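Local coordinates for predicted DNA-binding transcriptional regulator (Aliivibrio fischeri ES114, PDB 7DWN), which probably binds promoter DNA as a tetrameric LysR-type transcriptional regulator and controls transcription of its target genes, at residues A270-A275 and A280-W285. Numbering follows the deposited sequence.
Sequences AYRYQA and AGEKVW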
# COMPACT_ATOMS: atom_id res chain seq x y z
N ALA A 270 14.80 1.42 -26.71
CA ALA A 270 14.72 2.49 -25.73
C ALA A 270 13.25 2.86 -25.55
O ALA A 270 12.53 3.05 -26.54
CB ALA A 270 15.53 3.71 -26.16
N TYR A 271 12.81 2.96 -24.30
CA TYR A 271 11.45 3.31 -23.96
C TYR A 271 11.45 4.54 -23.06
O TYR A 271 12.40 4.78 -22.31
CB TYR A 271 10.73 2.16 -23.22
CG TYR A 271 10.71 0.82 -23.94
CD1 TYR A 271 9.98 0.65 -25.11
CD2 TYR A 271 11.38 -0.28 -23.41
CE1 TYR A 271 9.94 -0.58 -25.75
CE2 TYR A 271 11.35 -1.51 -24.05
CZ TYR A 271 10.63 -1.65 -25.22
OH TYR A 271 10.59 -2.87 -25.86
N ARG A 272 10.37 5.31 -23.14
CA ARG A 272 10.19 6.47 -22.28
C ARG A 272 8.70 6.71 -22.09
O ARG A 272 7.87 6.19 -22.84
CB ARG A 272 10.88 7.72 -22.86
CG ARG A 272 10.44 8.06 -24.27
CD ARG A 272 11.22 9.25 -24.82
NE ARG A 272 10.71 10.53 -24.33
CZ ARG A 272 11.24 11.71 -24.65
NH1 ARG A 272 12.28 11.77 -25.47
NH2 ARG A 272 10.72 12.82 -24.16
N TYR A 273 8.38 7.50 -21.07
CA TYR A 273 6.99 7.85 -20.79
C TYR A 273 6.72 9.34 -20.82
O TYR A 273 5.61 9.74 -21.19
CB TYR A 273 6.57 7.30 -19.41
CG TYR A 273 5.13 7.59 -19.06
CD1 TYR A 273 4.10 6.85 -19.63
CD2 TYR A 273 4.80 8.61 -18.18
CE1 TYR A 273 2.78 7.11 -19.31
CE2 TYR A 273 3.48 8.88 -17.86
CZ TYR A 273 2.47 8.13 -18.43
OH TYR A 273 1.16 8.39 -18.12
N GLN A 274 7.68 10.18 -20.45
CA GLN A 274 7.47 11.62 -20.43
C GLN A 274 7.59 12.18 -21.85
O GLN A 274 8.53 11.86 -22.57
CB GLN A 274 8.49 12.29 -19.51
CG GLN A 274 8.37 11.86 -18.06
CD GLN A 274 7.08 12.32 -17.42
OE1 GLN A 274 6.57 13.39 -17.73
NE2 GLN A 274 6.54 11.50 -16.52
N ALA A 275 6.62 13.01 -22.23
CA ALA A 275 6.65 13.63 -23.55
C ALA A 275 7.85 14.56 -23.69
O ALA A 275 8.48 14.62 -24.75
CB ALA A 275 5.35 14.38 -23.82
N ALA A 280 19.15 17.36 -20.83
CA ALA A 280 20.08 16.23 -20.83
C ALA A 280 19.37 14.93 -21.19
O ALA A 280 19.93 14.08 -21.91
CB ALA A 280 20.76 16.11 -19.46
N GLY A 281 18.15 14.74 -20.70
CA GLY A 281 17.39 13.55 -21.06
C GLY A 281 17.09 13.47 -22.54
O GLY A 281 17.23 12.42 -23.16
N GLU A 282 16.69 14.60 -23.14
CA GLU A 282 16.45 14.62 -24.58
C GLU A 282 17.74 14.38 -25.36
O GLU A 282 17.70 13.74 -26.41
CB GLU A 282 15.80 15.93 -24.99
CG GLU A 282 14.43 16.18 -24.36
CD GLU A 282 13.34 15.25 -24.89
OE1 GLU A 282 13.61 14.48 -25.84
OE2 GLU A 282 12.22 15.29 -24.35
N LYS A 283 18.88 14.87 -24.87
CA LYS A 283 20.14 14.60 -25.55
C LYS A 283 20.46 13.11 -25.52
O LYS A 283 20.86 12.53 -26.54
CB LYS A 283 21.27 15.41 -24.92
CG LYS A 283 22.65 15.02 -25.45
CD LYS A 283 23.69 16.09 -25.18
CE LYS A 283 25.04 15.68 -25.73
NZ LYS A 283 25.00 15.46 -27.21
N VAL A 284 20.31 12.47 -24.36
CA VAL A 284 20.58 11.04 -24.26
C VAL A 284 19.63 10.26 -25.16
O VAL A 284 20.04 9.30 -25.84
CB VAL A 284 20.49 10.57 -22.79
CG1 VAL A 284 20.61 9.06 -22.72
CG2 VAL A 284 21.58 11.23 -21.97
N TRP A 285 18.35 10.66 -25.19
CA TRP A 285 17.39 9.97 -26.05
C TRP A 285 17.76 10.13 -27.52
O TRP A 285 17.67 9.17 -28.30
CB TRP A 285 15.99 10.51 -25.79
CG TRP A 285 14.94 9.87 -26.65
CD1 TRP A 285 14.44 10.36 -27.83
CD2 TRP A 285 14.26 8.63 -26.41
NE1 TRP A 285 13.49 9.50 -28.33
CE2 TRP A 285 13.37 8.43 -27.48
CE3 TRP A 285 14.33 7.68 -25.39
CZ2 TRP A 285 12.54 7.31 -27.55
CZ3 TRP A 285 13.50 6.57 -25.47
CH2 TRP A 285 12.62 6.40 -26.54
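Arg272 lies over Trp285 and pairs with Glu282, joining the end of strand 264-272 to helix 279-290 in the LysR substrate-binding domain, which has the periplasmic-binding-protein fold. The chain turns back after the strand, and the strand and helix segments run roughly antiparallel, at 151°. With chi1 at 179°, Trp285 turns its CG away from the backbone N, and the indole reaches from the helix to the strand. Arg272 CD sits over the middle of the six-membered ring of Trp285, 3.3 Å from its centroid, as a CH-pi contact. The guanidinium stands nearly upright on the indole, its plane 86° from the ring. Arg272 CZ lies 4.6 Å from the centroid of the five-membered ring of Trp285, over its face, in a cation-pi contact. Ala270 CB packs on Trp285 CZ3 at 3.6 Å. On the helix side, Glu282 takes the guanidinium end-on in a two-bond salt bridge: Arg272 NH1 donates to Glu282 OE1 at 3.0 Å and Arg272 NH2 to Glu282 OE2 at 2.9 Å. Glu282 OE2 also accepts from Leu277 N in the connecting loop. The same arginine holds the turn on its own side. Arg272 NE and NH2 both donate to Gln274 O, in the guanidinium plane, with NE at 3.1 Å from that oxygen and nearly in line with its C=O bond.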